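Local structure of L-Ribose isomerase (Acinetobacter, 4Q0S) at residues R20-D23 with E24-E28; P39-E42 with K43-N46; L167-G170 with R171-S174. The protein catalyses the isomerisation of L-ribose, probably to the ketose L-ribulose, in a cupin barrel that here holds a cobalt ion and ribitol. One frame throughout, in Å; residues are numbered along the deposited sequence.

In the fold
All three contacts are local, and they come in series along the chain. Contact 1 lies on helix 19-35, contact 2 in the loop between that helix and strand 50-52, and contact 3 much later, in the loop between strands 132-137 and 180-185. Contacts 1 and 2 touch, their centres about 14 Å apart: Y22 OH probably hydrogen-bonds N46 O at 2.6 Å, and V26 CG1 packs on V45 CG1. Both also press on strand 73-82 of the six-stranded antiparallel sheet. Contact 3 lies about 26 Å from contact 1 and about 32 Å from contact 2, centre to centre, beside strand 113-118 of the other sheet. The first two thus pack the N-terminal helix and its following loop onto the cupin barrel.

Contact 1 (R20-D23 with E24-E28); sequences REYD and EWVRE
Y22 offers one face of its ring to V26, whose CG2 methyl sits 3.8 Å from the ring centroid, 23° off the normal, in a CH-pi contact. The methyl is shifted toward the rim, and CZ is the ring atom it meets most closely, at 3.5 Å. With chi1 of V26 at 172°, CG2 stands beside the backbone N, anti to the carbonyl carbon, and so faces the preceding turn. On the same buried side W25 touches Y22 more loosely, CE3 of W25 lying 4.3 Å from CD1 of Y22; the indole goes on to F61, edge to face.

The charged pairs take another side. R20, its chain extended, gives NE to OE2 of E24 in a salt bridge of 3.1 Å. NE meets OE2 from above the carboxylate plane, and the two flat groups are steeply turned, 74° apart. A water links the same two groups a second time, accepting a hydrogen bond from R20 NH2 and donating one to E24 OE1 at 2.6 Å. R20 is further held by F61 O and E21 of the second subunit. D23 and R27 do not touch at their charged ends, and a water bridges OD2 to NH1; D23 also pairs with R19.

Backbone bonds run from E24 N to R20 O, W25 N to E21 O, V26 N to Y22 O and R27 N to D23 O. These i to i+4 bonds are those of an alpha-helix, and the split into sides makes it amphipathic: apolar where V26 and W25 face strand 73-82, charged where R20 and E24 meet a neighbouring subunit.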
ATOM      1  N   ARG A  20      -8.125  -9.681 -26.618  1.00 32.46           N
ATOM      2  CA  ARG A  20      -6.817  -9.539 -25.996  1.00 32.36           C
ATOM      3  C   ARG A  20      -6.603  -8.119 -25.461  1.00 31.83           C
ATOM      4  O   ARG A  20      -6.113  -7.935 -24.345  1.00 31.95           O
ATOM      5  CB  ARG A  20      -5.704  -9.892 -26.981  1.00 30.51           C
ATOM      6  CG  ARG A  20      -4.309  -9.712 -26.395  1.00 29.64           C
ATOM      7  CD  ARG A  20      -3.235 -10.054 -27.399  1.00 27.77           C
ATOM      8  NE  ARG A  20      -1.916  -9.617 -26.958  1.00 26.02           N
ATOM      9  CZ  ARG A  20      -0.792  -9.871 -27.620  1.00 29.54           C
ATOM     10  NH1 ARG A  20      -0.834 -10.565 -28.750  1.00 30.95           N
ATOM     11  NH2 ARG A  20       0.372  -9.418 -27.167  1.00 27.72           N
ATOM     12  N   GLU A  21      -6.967  -7.112 -26.248  1.00 32.05           N
ATOM     13  CA  GLU A  21      -6.794  -5.739 -25.790  1.00 31.05           C
ATOM     14  C   GLU A  21      -7.661  -5.501 -24.559  1.00 29.80           C
ATOM     15  O   GLU A  21      -7.219  -4.875 -23.596  1.00 29.57           O
ATOM     16  CB  GLU A  21      -7.174  -4.737 -26.883  1.00 30.26           C
ATOM     17  CG  GLU A  21      -6.315  -4.793 -28.139  1.00 30.78           C
ATOM     18  CD  GLU A  21      -6.847  -3.874 -29.225  1.00 32.54           C
ATOM     19  OE1 GLU A  21      -8.087  -3.830 -29.391  1.00 31.97           O
ATOM     20  OE2 GLU A  21      -6.042  -3.208 -29.911  1.00 27.66           O
ATOM     21  N   TYR A  22      -8.886  -6.019 -24.585  1.00 28.51           N
ATOM     22  CA  TYR A  22      -9.795  -5.838 -23.468  1.00 28.63           C
ATOM     23  C   TYR A  22      -9.258  -6.439 -22.178  1.00 28.90           C
ATOM     24  O   TYR A  22      -9.146  -5.755 -21.160  1.00 29.23           O
ATOM     25  CB  TYR A  22     -11.160  -6.456 -23.756  1.00 28.20           C
ATOM     26  CG  TYR A  22     -12.160  -6.097 -22.686  1.00 28.34           C
ATOM     27  CD1 TYR A  22     -12.799  -4.861 -22.700  1.00 28.10           C
ATOM     28  CD2 TYR A  22     -12.407  -6.956 -21.616  1.00 27.81           C
ATOM     29  CE1 TYR A  22     -13.659  -4.485 -21.671  1.00 29.33           C
ATOM     30  CE2 TYR A  22     -13.263  -6.592 -20.581  1.00 27.81           C
ATOM     31  CZ  TYR A  22     -13.887  -5.355 -20.616  1.00 29.76           C
ATOM     32  OH  TYR A  22     -14.746  -4.989 -19.607  1.00 30.46           O
ATOM     33  N   ASP A  23      -8.941  -7.727 -22.222  1.00 29.23           N
ATOM     34  CA  ASP A  23      -8.421  -8.414 -21.049  1.00 29.94           C
ATOM     35  C   ASP A  23      -7.142  -7.808 -20.486  1.00 28.93           C
ATOM     36  O   ASP A  23      -7.044  -7.581 -19.280  1.00 29.52           O
ATOM     37  CB  ASP A  23      -8.197  -9.891 -21.358  1.00 28.28           C
ATOM     38  CG  ASP A  23      -9.485 -10.677 -21.366  1.00 31.35           C
ATOM     39  OD1 ASP A  23     -10.563 -10.046 -21.391  1.00 32.96           O
ATOM     40  OD2 ASP A  23      -9.428 -11.923 -21.354  1.00 32.02           O
ATOM     41  N   GLU A  24      -6.160  -7.544 -21.338  1.00 27.90           N
ATOM     42  CA  GLU A  24      -4.912  -6.977 -20.840  1.00 28.43           C
ATOM     43  C   GLU A  24      -5.191  -5.636 -20.159  1.00 29.00           C
ATOM     44  O   GLU A  24      -4.604  -5.319 -19.125  1.00 27.41           O
ATOM     45  CB  GLU A  24      -3.899  -6.809 -21.980  1.00 27.79           C
ATOM     46  CG  GLU A  24      -3.618  -8.104 -22.735  1.00 30.39           C
ATOM     47  CD  GLU A  24      -2.434  -8.006 -23.677  1.00 30.76           C
ATOM     48  OE1 GLU A  24      -2.181  -6.902 -24.209  1.00 27.35           O
ATOM     49  OE2 GLU A  24      -1.762  -9.040 -23.897  1.00 31.54           O
ATOM     50  N   TRP A  25      -6.116  -4.872 -20.731  1.00 27.18           N
ATOM     51  CA  TRP A  25      -6.491  -3.568 -20.193  1.00 26.37           C
ATOM     52  C   TRP A  25      -7.179  -3.710 -18.838  1.00 25.50           C
ATOM     53  O   TRP A  25      -6.737  -3.147 -17.836  1.00 25.28           O
ATOM     54  CB  TRP A  25      -7.422  -2.863 -21.192  1.00 26.81           C
ATOM     55  CG  TRP A  25      -7.904  -1.491 -20.803  1.00 27.14           C
ATOM     56  CD1 TRP A  25      -7.177  -0.500 -20.201  1.00 28.76           C
ATOM     57  CD2 TRP A  25      -9.186  -0.914 -21.110  1.00 26.54           C
ATOM     58  NE1 TRP A  25      -7.923   0.657 -20.123  1.00 25.18           N
ATOM     59  CE2 TRP A  25      -9.157   0.429 -20.674  1.00 25.60           C
ATOM     60  CE3 TRP A  25     -10.353  -1.403 -21.717  1.00 24.96           C
ATOM     61  CZ2 TRP A  25     -10.251   1.293 -20.826  1.00 26.50           C
ATOM     62  CZ3 TRP A  25     -11.440  -0.543 -21.869  1.00 27.68           C
ATOM     63  CH2 TRP A  25     -11.380   0.790 -21.424  1.00 25.38           C
ATOM     64  N   VAL A  26      -8.257  -4.483 -18.810  1.00 25.25           N
ATOM     65  CA  VAL A  26      -9.020  -4.687 -17.592  1.00 25.76           C
ATOM     66  C   VAL A  26      -8.342  -5.543 -16.519  1.00 25.73           C
ATOM     67  O   VAL A  26      -8.397  -5.207 -15.340  1.00 26.67           O
ATOM     68  CB  VAL A  26     -10.407  -5.277 -17.926  1.00 27.27           C
ATOM     69  CG1 VAL A  26     -11.143  -5.667 -16.650  1.00 27.92           C
ATOM     70  CG2 VAL A  26     -11.217  -4.242 -18.695  1.00 29.50           C
ATOM     71  N   ARG A  27      -7.704  -6.642 -16.905  1.00 25.02           N
ATOM     72  CA  ARG A  27      -7.058  -7.479 -15.897  1.00 25.49           C
ATOM     73  C   ARG A  27      -5.864  -6.772 -15.253  1.00 24.32           C
ATOM     74  O   ARG A  27      -5.646  -6.903 -14.052  1.00 24.97           O
ATOM     75  CB  ARG A  27      -6.651  -8.834 -16.490  1.00 25.93           C
ATOM     76  CG  ARG A  27      -7.862  -9.679 -16.912  1.00 30.66           C
ATOM     77  CD  ARG A  27      -7.481 -11.106 -17.299  1.00 32.34           C
ATOM     78  NE  ARG A  27      -7.205 -11.943 -16.131  1.00 35.85           N
ATOM     79  CZ  ARG A  27      -6.765 -13.200 -16.192  1.00 37.29           C
ATOM     80  NH1 ARG A  27      -6.543 -13.780 -17.370  1.00 33.89           N
ATOM     81  NH2 ARG A  27      -6.543 -13.881 -15.073  1.00 35.89           N
ATOM     82  N   GLU A  28      -5.103  -6.009 -16.035  1.00 23.43           N
ATOM     83  CA  GLU A  28      -3.965  -5.275 -15.479  1.00 24.32           C
ATOM     84  C   GLU A  28      -4.486  -4.229 -14.516  1.00 23.72           C
ATOM     85  O   GLU A  28      -3.869  -3.967 -13.485  1.00 21.65           O
ATOM     86  CB  GLU A  28      -3.168  -4.539 -16.555  1.00 24.55           C
ATOM     87  CG  GLU A  28      -2.101  -5.347 -17.263  1.00 31.89           C
ATOM     88  CD  GLU A  28      -1.008  -5.853 -16.335  1.00 32.39           C
ATOM     89  OE1 GLU A  28      -0.757  -5.228 -15.282  1.00 34.45           O
ATOM     90  OE2 GLU A  28      -0.389  -6.876 -16.677  1.00 34.00           O
TER
HETATM   91  O   HOH W   1      -0.113  -6.864 -25.713  1.00 23.43           O
HETATM   92  O   HOH W   2      -6.907 -13.011 -20.410  1.00 33.77           O

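Contact 2 (P39-E42 with K43-N46); sequences PITE and KMVN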
ATOM      1  N   PRO A  39     -10.929  -3.498  -2.786  1.00 24.36           N
ATOM      2  CA  PRO A  39     -11.496  -4.852  -2.730  1.00 25.32           C
ATOM      3  C   PRO A  39     -12.163  -5.329  -4.015  1.00 25.83           C
ATOM      4  O   PRO A  39     -13.388  -5.362  -4.112  1.00 28.54           O
ATOM      5  CB  PRO A  39     -12.482  -4.753  -1.571  1.00 24.72           C
ATOM      6  CG  PRO A  39     -13.023  -3.352  -1.743  1.00 25.34           C
ATOM      7  CD  PRO A  39     -11.761  -2.546  -2.025  1.00 24.11           C
ATOM      8  N   ILE A  40     -11.350  -5.708  -4.994  1.00 25.58           N
ATOM      9  CA  ILE A  40     -11.859  -6.185  -6.269  1.00 26.04           C
ATOM     10  C   ILE A  40     -12.112  -7.694  -6.258  1.00 27.69           C
ATOM     11  O   ILE A  40     -11.192  -8.486  -6.071  1.00 27.22           O
ATOM     12  CB  ILE A  40     -10.872  -5.838  -7.400  1.00 27.46           C
ATOM     13  CG1 ILE A  40     -10.800  -4.313  -7.561  1.00 26.14           C
ATOM     14  CG2 ILE A  40     -11.299  -6.514  -8.703  1.00 27.45           C
ATOM     15  CD1 ILE A  40      -9.894  -3.857  -8.664  1.00 27.91           C
ATOM     16  N   THR A  41     -13.369  -8.076  -6.450  1.00 28.43           N
ATOM     17  CA  THR A  41     -13.764  -9.479  -6.481  1.00 30.78           C
ATOM     18  C   THR A  41     -13.777  -9.971  -7.927  1.00 31.88           C
ATOM     19  O   THR A  41     -13.685  -9.173  -8.857  1.00 31.79           O
ATOM     20  CB  THR A  41     -15.173  -9.670  -5.890  1.00 31.61           C
ATOM     21  OG1 THR A  41     -16.100  -8.835  -6.596  1.00 31.13           O
ATOM     22  CG2 THR A  41     -15.187  -9.299  -4.415  1.00 32.67           C
ATOM     23  N   GLU A  42     -13.892 -11.281  -8.114  1.00 33.93           N
ATOM     24  CA  GLU A  42     -13.906 -11.853  -9.457  1.00 36.13           C
ATOM     25  C   GLU A  42     -15.035 -11.321 -10.319  1.00 34.15           C
ATOM     26  O   GLU A  42     -14.828 -10.987 -11.479  1.00 33.48           O
ATOM     27  CB  GLU A  42     -14.015 -13.374  -9.394  1.00 39.83           C
ATOM     28  CG  GLU A  42     -12.733 -14.073  -9.030  1.00 46.40           C
ATOM     29  CD  GLU A  42     -12.915 -15.574  -8.919  1.00 49.76           C
ATOM     30  OE1 GLU A  42     -13.392 -16.188  -9.899  1.00 50.67           O
ATOM     31  OE2 GLU A  42     -12.581 -16.133  -7.851  1.00 50.17           O
ATOM     32  N   LYS A  43     -16.233 -11.250  -9.748  1.00 35.28           N
ATOM     33  CA  LYS A  43     -17.398 -10.771 -10.485  1.00 34.50           C
ATOM     34  C   LYS A  43     -17.234  -9.332 -10.977  1.00 33.90           C
ATOM     35  O   LYS A  43     -17.834  -8.937 -11.977  1.00 33.01           O
ATOM     36  CB  LYS A  43     -18.647 -10.871  -9.612  1.00 37.05           C
ATOM     37  CG  LYS A  43     -18.580 -10.024  -8.349  1.00 42.06           C
ATOM     38  CD  LYS A  43     -19.965  -9.749  -7.780  1.00 47.49           C
ATOM     39  CE  LYS A  43     -20.689 -11.030  -7.397  1.00 50.89           C
ATOM     40  NZ  LYS A  43     -22.046 -10.745  -6.838  1.00 54.18           N
ATOM     41  N   MET A  44     -16.420  -8.547 -10.279  1.00 31.80           N
ATOM     42  CA  MET A  44     -16.201  -7.157 -10.668  1.00 31.07           C
ATOM     43  C   MET A  44     -15.337  -7.046 -11.923  1.00 31.50           C
ATOM     44  O   MET A  44     -15.421  -6.061 -12.666  1.00 29.74           O
ATOM     45  CB  MET A  44     -15.564  -6.388  -9.508  1.00 30.25           C
ATOM     46  CG  MET A  44     -16.511  -6.214  -8.319  1.00 29.82           C
ATOM     47  SD  MET A  44     -15.697  -5.724  -6.794  1.00 29.88           S
ATOM     48  CE  MET A  44     -14.945  -4.174  -7.322  1.00 27.92           C
ATOM     49  N   VAL A  45     -14.503  -8.054 -12.161  1.00 29.47           N
ATOM     50  CA  VAL A  45     -13.640  -8.050 -13.334  1.00 30.16           C
ATOM     51  C   VAL A  45     -14.424  -8.720 -14.456  1.00 31.27           C
ATOM     52  O   VAL A  45     -14.311  -9.926 -14.683  1.00 32.46           O
ATOM     53  CB  VAL A  45     -12.331  -8.814 -13.055  1.00 30.16           C
ATOM     54  CG1 VAL A  45     -11.400  -8.718 -14.254  1.00 31.16           C
ATOM     55  CG2 VAL A  45     -11.659  -8.234 -11.810  1.00 30.87           C
ATOM     56  N   ASN A  46     -15.229  -7.920 -15.149  1.00 31.05           N
ATOM     57  CA  ASN A  46     -16.081  -8.419 -16.226  1.00 32.39           C
ATOM     58  C   ASN A  46     -15.984  -7.600 -17.511  1.00 32.20           C
ATOM     59  O   ASN A  46     -15.221  -6.630 -17.594  1.00 32.53           O
ATOM     60  CB  ASN A  46     -17.534  -8.439 -15.748  1.00 31.41           C
ATOM     61  CG  ASN A  46     -17.965  -7.110 -15.162  1.00 30.08           C
ATOM     62  OD1 ASN A  46     -17.928  -6.086 -15.840  1.00 29.75           O
ATOM     63  ND2 ASN A  46     -18.363  -7.116 -13.895  1.00 31.32           N
TER
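Two overlapping type I beta-turns, running into an inverse gamma turn centred on V45, shape the loop that leaves helix 19-35 for strand 50-52. In the first turn M44 N reaches T41 O at 3.1 Å, a weak bond. The second is closed by V45 N on E42 O at 3.0 Å. N46 N then makes a weak bond to M44 O across the gamma turn.

M44 carries most of the side-chain contact. With chi2 extended (164°), it carries the sulfur SD across to T41, where SD accepts a weak but almost straight hydrogen bond from T41 N, 3.3 Å away. T41 OG1 crowds in beside it, 3.1 Å from SD, because chi1 of 56° places the hydroxyl oxygen between the backbone N and the carbonyl carbon; the same oxygen also lies against CG of K43. Bent at chi3, M44 swings its CE methyl past the sulfur to CA of I40, 3.8 Å away. Here the loop lies on strand 73-82 of the cupin barrel, with M44 touching F77 and S79 and I40 also touching F77.

The CG2 branch of I40 goes instead to CG2 of V45, 3.6 Å away, the two side chains crossing at about a right angle. V45 in turn rests on A30 of helix 19-35. At the far end N46 turns back, its ND2 donating to K43 O at 2.7 Å in the carbonyl plane, while OD1 accepts from S48 N; the two bonds fix which way round the amide sits.

Contact 3 (L167-G170 with R171-S174); sequences LPKG and RESS
The backbone makes a type II beta-turn over P168-R171, closed by R171 N on P168 O at 3.0 Å, with G170 at the third position in the positive-phi conformation (83°/7°). A second turn follows at once, S174 N bonding R171 O.

E172 curls back against the first turn. With chi2 at 94°, its carboxylate swings toward G170, and OE1 stands 2.8 Å from G170 N in a weak hydrogen bond with an angle of 124°. That oxygen is also 3.2 Å from P168 O, another acceptor, so the G170 bond probably has to offset some repulsion. L167, before the turn, touches the same residue: its CB meets CG of E172 at 4.0 Å, and its CD1 methyl lies against E172 O.

This is the loop between strands 132-137 and 180-185 of the cupin barrel, and L167 and P168 settle it on F113 of strand 113-118. On the other flank, CB of P168 packs against CB of R171 at 3.8 Å. R171, bent at chi2, passes alongside the G170 carbonyl and carries its guanidinium away from the turn, where NH1 pairs with E72 and NH2 with D56 and with F53 O.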
ATOM      1  N   LEU A 167      -8.228  17.787 -26.213  1.00 33.72           N
ATOM      2  CA  LEU A 167      -9.530  17.149 -26.109  1.00 31.99           C
ATOM      3  C   LEU A 167      -9.718  16.157 -27.256  1.00 33.09           C
ATOM      4  O   LEU A 167      -9.072  16.266 -28.298  1.00 33.35           O
ATOM      5  CB  LEU A 167     -10.630  18.214 -26.148  1.00 32.23           C
ATOM      6  CG  LEU A 167     -10.642  19.227 -25.000  1.00 31.95           C
ATOM      7  CD1 LEU A 167     -11.733  20.269 -25.236  1.00 29.04           C
ATOM      8  CD2 LEU A 167     -10.884  18.500 -23.683  1.00 29.00           C
ATOM      9  N   PRO A 168     -10.605  15.167 -27.076  1.00 33.42           N
ATOM     10  CA  PRO A 168     -10.834  14.180 -28.136  1.00 33.49           C
ATOM     11  C   PRO A 168     -11.335  14.839 -29.425  1.00 35.45           C
ATOM     12  O   PRO A 168     -12.147  15.770 -29.385  1.00 32.18           O
ATOM     13  CB  PRO A 168     -11.881  13.245 -27.524  1.00 33.27           C
ATOM     14  CG  PRO A 168     -11.645  13.381 -26.036  1.00 31.61           C
ATOM     15  CD  PRO A 168     -11.405  14.857 -25.878  1.00 31.89           C
ATOM     16  N   LYS A 169     -10.850  14.348 -30.561  1.00 36.35           N
ATOM     17  CA  LYS A 169     -11.259  14.884 -31.854  1.00 38.13           C
ATOM     18  C   LYS A 169     -12.746  14.654 -32.058  1.00 36.62           C
ATOM     19  O   LYS A 169     -13.231  13.527 -31.941  1.00 35.94           O
ATOM     20  CB  LYS A 169     -10.483  14.208 -32.988  1.00 41.39           C
ATOM     21  CG  LYS A 169      -8.975  14.373 -32.914  1.00 45.72           C
ATOM     22  CD  LYS A 169      -8.563  15.836 -32.988  1.00 50.52           C
ATOM     23  CE  LYS A 169      -7.051  15.968 -33.063  1.00 52.08           C
ATOM     24  NZ  LYS A 169      -6.386  15.211 -31.962  1.00 54.29           N
ATOM     25  N   GLY A 170     -13.469  15.724 -32.365  1.00 36.70           N
ATOM     26  CA  GLY A 170     -14.898  15.608 -32.584  1.00 35.57           C
ATOM     27  C   GLY A 170     -15.714  15.631 -31.306  1.00 36.68           C
ATOM     28  O   GLY A 170     -16.924  15.415 -31.338  1.00 37.90           O
ATOM     29  N   ARG A 171     -15.058  15.891 -30.180  1.00 35.95           N
ATOM     30  CA  ARG A 171     -15.739  15.939 -28.886  1.00 37.02           C
ATOM     31  C   ARG A 171     -15.417  17.253 -28.173  1.00 37.25           C
ATOM     32  O   ARG A 171     -15.929  17.518 -27.086  1.00 37.75           O
ATOM     33  CB  ARG A 171     -15.276  14.771 -27.996  1.00 37.16           C
ATOM     34  CG  ARG A 171     -15.529  13.377 -28.557  1.00 36.41           C
ATOM     35  CD  ARG A 171     -17.005  13.021 -28.528  1.00 35.35           C
ATOM     36  NE  ARG A 171     -17.263  11.713 -29.120  1.00 37.90           N
ATOM     37  CZ  ARG A 171     -17.328  10.572 -28.442  1.00 40.12           C
ATOM     38  NH1 ARG A 171     -17.159  10.561 -27.129  1.00 40.64           N
ATOM     39  NH2 ARG A 171     -17.574   9.436 -29.079  1.00 39.48           N
ATOM     40  N   GLU A 172     -14.572  18.072 -28.790  1.00 37.41           N
ATOM     41  CA  GLU A 172     -14.158  19.332 -28.187  1.00 37.90           C
ATOM     42  C   GLU A 172     -15.283  20.183 -27.610  1.00 37.55           C
ATOM     43  O   GLU A 172     -15.257  20.535 -26.428  1.00 37.32           O
ATOM     44  CB  GLU A 172     -13.355  20.167 -29.189  1.00 39.01           C
ATOM     45  CG  GLU A 172     -12.067  19.503 -29.649  1.00 40.08           C
ATOM     46  CD  GLU A 172     -12.240  18.726 -30.937  1.00 40.31           C
ATOM     47  OE1 GLU A 172     -13.347  18.198 -31.168  1.00 39.92           O
ATOM     48  OE2 GLU A 172     -11.263  18.635 -31.714  1.00 40.44           O
ATOM     49  N   SER A 173     -16.271  20.506 -28.436  1.00 37.21           N
ATOM     50  CA  SER A 173     -17.382  21.348 -28.006  1.00 34.29           C
ATOM     51  C   SER A 173     -18.174  20.814 -26.815  1.00 33.78           C
ATOM     52  O   SER A 173     -18.839  21.582 -26.122  1.00 32.80           O
ATOM     53  CB  SER A 173     -18.333  21.598 -29.180  1.00 34.59           C
ATOM     54  OG  SER A 173     -18.948  20.400 -29.608  1.00 35.07           O
ATOM     55  N   SER A 174     -18.109  19.510 -26.568  1.00 31.30           N
ATOM     56  CA  SER A 174     -18.852  18.946 -25.447  1.00 29.32           C
ATOM     57  C   SER A 174     -18.304  19.453 -24.112  1.00 28.44           C
ATOM     58  O   SER A 174     -18.975  19.366 -23.083  1.00 26.28           O
ATOM     59  CB  SER A 174     -18.798  17.414 -25.483  1.00 32.82           C
ATOM     60  OG  SER A 174     -17.487  16.935 -25.237  1.00 30.22           O
TER